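Side-chain contacts in HmuY protein (Prevotella intermedia, PDB 6R2H), which probably binds heme as a hemophore-like relative of Porphyromonas gingivalis HmuY, taking part in heme acquisition: residues A[6-11]-A[26-31]; A[72-77]-A[110-115]. All coordinates share one frame; numbering follows the deposited sequence.

Contact 1: residues A[6-11]-A[26-31]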
loop_
_atom_site.group_PDB
_atom_site.type_symbol
_atom_site.label_atom_id
_atom_site.label_comp_id
_atom_site.label_asym_id
_atom_site.label_seq_id
_atom_site.Cartn_x
_atom_site.Cartn_y
_atom_site.Cartn_z
ATOM N N LYS A 6 12.075 12.415 7.774
ATOM C CA LYS A 6 11.813 12.866 6.418
ATOM C C LYS A 6 10.301 12.846 6.184
ATOM O O LYS A 6 9.545 12.298 6.992
ATOM C CB LYS A 6 12.555 12.018 5.376
ATOM C CG LYS A 6 13.972 11.550 5.709
ATOM C CD LYS A 6 15.092 12.396 5.132
ATOM C CE LYS A 6 16.137 12.737 6.176
ATOM N NZ LYS A 6 17.503 12.859 5.605
ATOM N N HIS A 7 9.877 13.487 5.087
ATOM C CA HIS A 7 8.474 13.568 4.737
ATOM C C HIS A 7 8.257 13.068 3.312
ATOM O O HIS A 7 9.103 13.252 2.442
ATOM C CB HIS A 7 7.931 14.974 5.001
ATOM C CG HIS A 7 6.476 15.115 4.682
ATOM N ND1 HIS A 7 5.503 14.313 5.254
ATOM C CD2 HIS A 7 5.819 15.962 3.860
ATOM C CE1 HIS A 7 4.315 14.659 4.789
ATOM N NE2 HIS A 7 4.478 15.677 3.947
ATOM N N PHE A 8 7.129 12.383 3.112
ATOM C CA PHE A 8 6.671 11.980 1.801
ATOM C C PHE A 8 5.190 12.317 1.668
ATOM O O PHE A 8 4.403 12.063 2.585
ATOM C CB PHE A 8 6.848 10.476 1.585
ATOM C CG PHE A 8 6.281 10.008 0.267
ATOM C CD1 PHE A 8 4.919 9.770 0.123
ATOM C CD2 PHE A 8 7.097 9.838 -0.842
ATOM C CE1 PHE A 8 4.383 9.378 -1.094
ATOM C CE2 PHE A 8 6.558 9.436 -2.057
ATOM C CZ PHE A 8 5.202 9.225 -2.186
ATOM N N GLU A 9 4.823 12.858 0.498
ATOM C CA GLU A 9 3.432 13.165 0.200
ATOM C C GLU A 9 3.205 13.211 -1.306
ATOM O O GLU A 9 4.083 13.632 -2.059
ATOM C CB GLU A 9 2.984 14.463 0.868
ATOM C CG GLU A 9 3.661 15.726 0.376
ATOM C CD GLU A 9 3.060 16.943 1.057
ATOM O OE1 GLU A 9 2.996 16.946 2.317
ATOM O OE2 GLU A 9 2.614 17.865 0.339
ATOM N N THR A 10 2.015 12.751 -1.712
ATOM C CA THR A 10 1.589 12.767 -3.100
ATOM C C THR A 10 0.095 12.463 -3.175
ATOM O O THR A 10 -0.447 11.776 -2.311
ATOM C CB THR A 10 2.392 11.773 -3.950
ATOM O OG1 THR A 10 2.245 12.168 -5.316
ATOM C CG2 THR A 10 1.961 10.334 -3.775
ATOM N N LEU A 11 -0.555 12.987 -4.217
ATOM C CA LEU A 11 -1.909 12.582 -4.552
ATOM C C LEU A 11 -1.827 11.244 -5.275
ATOM O O LEU A 11 -0.917 11.023 -6.072
ATOM C CB LEU A 11 -2.544 13.651 -5.445
ATOM C CG LEU A 11 -2.783 15.005 -4.777
ATOM C CD1 LEU A 11 -3.425 15.992 -5.738
ATOM C CD2 LEU A 11 -3.642 14.855 -3.530
ATOM N N GLY A 26 13.736 9.222 -1.039
ATOM C CA GLY A 26 12.491 9.962 -0.930
ATOM C C GLY A 26 11.782 10.124 -2.272
ATOM O O GLY A 26 10.738 10.779 -2.338
ATOM N N LYS A 27 12.355 9.507 -3.319
ATOM C CA LYS A 27 11.833 9.581 -4.676
ATOM C C LYS A 27 10.774 8.497 -4.863
ATOM O O LYS A 27 10.781 7.492 -4.147
ATOM C CB LYS A 27 12.948 9.386 -5.713
ATOM C CG LYS A 27 13.910 10.549 -5.913
ATOM C CD LYS A 27 15.090 10.206 -6.817
ATOM C CE LYS A 27 15.157 11.046 -8.078
ATOM N NZ LYS A 27 15.436 10.224 -9.283
ATOM N N PHE A 28 9.865 8.712 -5.827
ATOM C CA PHE A 28 8.915 7.674 -6.178
ATOM C C PHE A 28 8.666 7.634 -7.685
ATOM O O PHE A 28 8.952 8.587 -8.406
ATOM C CB PHE A 28 7.641 7.791 -5.343
ATOM C CG PHE A 28 6.636 8.797 -5.831
ATOM C CD1 PHE A 28 6.741 10.135 -5.486
ATOM C CD2 PHE A 28 5.565 8.394 -6.616
ATOM C CE1 PHE A 28 5.787 11.048 -5.921
ATOM C CE2 PHE A 28 4.609 9.305 -7.046
ATOM C CZ PHE A 28 4.724 10.633 -6.702
ATOM N N GLU A 29 8.137 6.495 -8.139
ATOM C CA GLU A 29 7.760 6.299 -9.524
ATOM C C GLU A 29 6.329 5.764 -9.549
ATOM O O GLU A 29 5.934 4.990 -8.683
ATOM C CB GLU A 29 8.718 5.298 -10.175
ATOM C CG GLU A 29 9.964 5.900 -10.794
ATOM C CD GLU A 29 10.923 4.826 -11.285
ATOM O OE1 GLU A 29 12.032 4.749 -10.738
ATOM O OE2 GLU A 29 10.559 4.064 -12.214
ATOM N N GLN A 30 5.559 6.175 -10.558
ATOM C CA GLN A 30 4.218 5.660 -10.762
ATOM C C GLN A 30 4.265 4.564 -11.825
ATOM O O GLN A 30 5.017 4.686 -12.782
ATOM C CB GLN A 30 3.321 6.820 -11.189
ATOM C CG GLN A 30 2.194 6.405 -12.126
ATOM C CD GLN A 30 1.057 7.391 -12.108
ATOM O OE1 GLN A 30 0.992 8.278 -11.255
ATOM N NE2 GLN A 30 0.158 7.242 -13.068
ATOM N N GLN A 31 3.453 3.514 -11.666
ATOM C CA GLN A 31 3.372 2.466 -12.674
ATOM C C GLN A 31 2.039 1.725 -12.560
ATOM O O GLN A 31 1.534 1.567 -11.460
ATOM C CB GLN A 31 4.569 1.527 -12.509
ATOM C CG GLN A 31 4.719 0.503 -13.620
ATOM C CD GLN A 31 5.942 -0.352 -13.397
ATOM O OE1 GLN A 31 5.911 -1.346 -12.673
ATOM N NE2 GLN A 31 7.048 0.029 -14.017
#
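Facing layers of the HmuY beta fold meet here through an aromatic pair, Phe8 on edge strand 6-11 of the nine-stranded sheet and Phe28 on edge strand 28-32 of the four-stranded sheet. The pair is an offset edge-to-face (T-shaped) stack: Phe8 presents the CE2-CZ end of its ring to one face of Phe28, with centroids 5.3 Å apart and planes at 73°. The closest approach is Phe8 CE2 to Phe28 CD1, 3.5 Å. With CG anti to the backbone N (chi1 176°), the Phe8 ring extends toward segment 26-31 and meets the Phe28 side chain at about a right angle, while Gly26 O lies at its ring edge, 4.0 Å from Phe8 CD2.

Farther along the same strand, Thr10 comes at Phe28 from the opposite direction and meets the outer end of the ring, its OG1 3.2 Å from Phe28 CZ. No hydrogen bond joins the two segments, so direct contact between them is by packing. Phe8 also lies against the ring of Phe185 in strand 181-190, and Ile19 in strand 17-21 touches Phe8, Thr10 and Phe28. Such interleaving of aromatic and aliphatic side chains between two sheets is typical of a beta-sandwich-like interior, here near its margin.

Contact 2: residues A[72-77]-A[110-115]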
loop_
_atom_site.group_PDB
_atom_site.type_symbol
_atom_site.label_atom_id
_atom_site.label_comp_id
_atom_site.label_asym_id
_atom_site.label_seq_id
_atom_site.Cartn_x
_atom_site.Cartn_y
_atom_site.Cartn_z
ATOM N N ALA A 72 5.238 0.339 -1.502
ATOM C CA ALA A 72 4.392 0.704 -2.626
ATOM C C ALA A 72 2.936 0.790 -2.178
ATOM O O ALA A 72 2.517 0.079 -1.265
ATOM C CB ALA A 72 4.593 -0.260 -3.776
ATOM N N PHE A 73 2.188 1.677 -2.843
ATOM C CA PHE A 73 0.797 1.935 -2.518
ATOM C C PHE A 73 -0.064 1.878 -3.774
ATOM O O PHE A 73 0.319 2.373 -4.833
ATOM C CB PHE A 73 0.636 3.252 -1.751
ATOM C CG PHE A 73 1.303 3.256 -0.399
ATOM C CD1 PHE A 73 0.632 2.778 0.720
ATOM C CD2 PHE A 73 2.610 3.705 -0.247
ATOM C CE1 PHE A 73 1.240 2.775 1.970
ATOM C CE2 PHE A 73 3.216 3.704 1.003
ATOM C CZ PHE A 73 2.537 3.226 2.105
ATOM N N HIS A 74 -1.216 1.223 -3.617
ATOM C CA HIS A 74 -2.299 1.196 -4.585
ATOM C C HIS A 74 -3.584 1.594 -3.862
ATOM O O HIS A 74 -4.143 0.796 -3.110
ATOM C CB HIS A 74 -2.421 -0.206 -5.216
ATOM C CG HIS A 74 -3.736 -0.433 -5.892
ATOM N ND1 HIS A 74 -4.799 -1.064 -5.268
ATOM C CD2 HIS A 74 -4.172 -0.111 -7.130
ATOM C CE1 HIS A 74 -5.824 -1.131 -6.099
ATOM N NE2 HIS A 74 -5.464 -0.555 -7.246
ATOM N N ILE A 75 -4.047 2.824 -4.105
ATOM C CA ILE A 75 -5.132 3.405 -3.328
ATOM C C ILE A 75 -4.702 3.374 -1.858
ATOM O O ILE A 75 -3.876 4.198 -1.464
ATOM C CB ILE A 75 -6.492 2.737 -3.632
ATOM C CG1 ILE A 75 -6.770 2.666 -5.140
ATOM C CG2 ILE A 75 -7.628 3.427 -2.883
ATOM C CD1 ILE A 75 -6.765 4.000 -5.839
ATOM N N THR A 76 -5.185 2.402 -1.075
ATOM C CA THR A 76 -4.784 2.303 0.326
ATOM C C THR A 76 -4.084 0.976 0.599
ATOM O O THR A 76 -3.582 0.769 1.703
ATOM C CB THR A 76 -5.921 2.596 1.321
ATOM O OG1 THR A 76 -6.979 1.655 1.144
ATOM C CG2 THR A 76 -6.491 3.989 1.192
ATOM N N ASP A 77 -4.037 0.094 -0.403
ATOM C CA ASP A 77 -3.295 -1.153 -0.285
ATOM C C ASP A 77 -1.793 -0.873 -0.252
ATOM O O ASP A 77 -1.312 0.033 -0.926
ATOM C CB ASP A 77 -3.587 -2.099 -1.452
ATOM C CG ASP A 77 -5.058 -2.222 -1.795
ATOM O OD1 ASP A 77 -5.818 -2.668 -0.928
ATOM O OD2 ASP A 77 -5.426 -1.854 -2.919
ATOM N N ALA A 110 -2.791 -11.615 -2.264
ATOM C CA ALA A 110 -4.011 -10.842 -2.097
ATOM C C ALA A 110 -4.473 -10.346 -3.464
ATOM O O ALA A 110 -3.660 -10.149 -4.365
ATOM C CB ALA A 110 -3.801 -9.693 -1.127
ATOM N N ASP A 111 -5.788 -10.163 -3.603
ATOM C CA ASP A 111 -6.355 -9.572 -4.805
ATOM C C ASP A 111 -6.576 -8.087 -4.551
ATOM O O ASP A 111 -6.961 -7.705 -3.447
ATOM C CB ASP A 111 -7.690 -10.222 -5.166
ATOM C CG ASP A 111 -7.605 -11.708 -5.472
ATOM O OD1 ASP A 111 -6.506 -12.160 -5.823
ATOM O OD2 ASP A 111 -8.646 -12.399 -5.372
ATOM N N ILE A 112 -6.312 -7.267 -5.574
ATOM C CA ILE A 112 -6.602 -5.843 -5.523
ATOM C C ILE A 112 -7.642 -5.524 -6.597
ATOM O O ILE A 112 -7.817 -6.283 -7.554
ATOM C CB ILE A 112 -5.329 -4.980 -5.687
ATOM C CG1 ILE A 112 -4.629 -5.235 -7.027
ATOM C CG2 ILE A 112 -4.378 -5.117 -4.493
ATOM C CD1 ILE A 112 -3.749 -4.082 -7.493
ATOM N N VAL A 113 -8.312 -4.380 -6.429
ATOM C CA VAL A 113 -9.247 -3.877 -7.416
ATOM C C VAL A 113 -8.517 -2.941 -8.370
ATOM O O VAL A 113 -8.054 -1.890 -7.937
ATOM C CB VAL A 113 -10.426 -3.156 -6.735
ATOM C CG1 VAL A 113 -11.405 -2.576 -7.749
ATOM C CG2 VAL A 113 -11.151 -4.102 -5.794
ATOM N N VAL A 114 -8.474 -3.311 -9.664
ATOM C CA VAL A 114 -7.814 -2.500 -10.685
ATOM C C VAL A 114 -8.811 -1.703 -11.529
ATOM O O VAL A 114 -8.419 -0.718 -12.149
ATOM C CB VAL A 114 -6.822 -3.279 -11.574
ATOM C CG1 VAL A 114 -5.600 -3.733 -10.794
ATOM C CG2 VAL A 114 -7.472 -4.444 -12.297
ATOM N N ASP A 115 -10.082 -2.133 -11.581
ATOM C CA ASP A 115 -11.065 -1.490 -12.444
ATOM C C ASP A 115 -12.443 -1.565 -11.797
ATOM O O ASP A 115 -13.011 -2.652 -11.665
ATOM C CB ASP A 115 -11.141 -2.139 -13.831
ATOM C CG ASP A 115 -11.955 -1.343 -14.853
ATOM O OD1 ASP A 115 -12.740 -0.455 -14.436
ATOM O OD2 ASP A 115 -11.779 -1.595 -16.069
HETATM O O HOH W 1 -8.048 -2.748 -4.163
#
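A histidine-centred contact joins the tight turn after strand 71-74, in the four-stranded sheet, to strand 105-115 of the nine-stranded sheet. Its apolar part is a CH-pi interaction: CD1 of Ile112 sits over the middle of the His74 imidazole, 3.8 Å from the centroid and only 4° off the ring normal. Ile75 CG1 covers the opposite face, sandwiching the ring between two isoleucines. Ile112 divides its branches between two partners, with CD1 over the imidazole and CG2 3.8 Å from Asp77 OD2.

Polar groups line the ND1, CE1 and NE2 part of the ring edge. His74 ND1 donates to Asp77 OD2 at 2.6 Å, with an N-H...O angle of 156°; the carboxylate uses its anti lone pair and OD2 lies close to the imidazole plane. This bond restricts rotation of the ring, and the nearby carboxylate would be expected to stabilise a protonated histidine. At the far end of the imidazole, Val113 O lies near the ring plane, 3.0 Å from His74 CE1, while NE2 donates to Tyr15 O.

A water molecule completes the link between the segments, donating to Asp77 OD2 at 3.0 Å and accepting from Val113 N at 2.8 Å. Asp77 OD2 thus receives both the imidazole N-H and the water. Backbone bonds in both directions between His74 and Asp77, His74 N to Asp77 O and Asp77 N to His74 O, close the turn that brings the two side chains together. They mark a type II' beta turn in a two-residue beta hairpin, here carrying a His-carboxylate pair across its base.

Contacts 1 and 2 join the same two sheets at different places: 6-11 and 110-115 belong to the nine-stranded sheet, while 26-31 runs into, and 72-77 spans the end of, strands of the four-stranded one. Their centres are 16 Å apart and their nearest atoms about 6 Å, without touching. Strand 17-21 lies between strands 28-32 and 71-74, and its Ile19 connects the neighbourhoods, packing on Phe8 and Phe28 of contact 1 and on Phe73, next to His74 in segment 72-77. Phe185 likewise meets both Phe8 and Phe73. Contact 1 is aromatic packing, whereas contact 2 adds a buried histidine and a water bridge. A glycerol lies about 6 Å from the Thr10 side chain; no heme is bound in this apo structure.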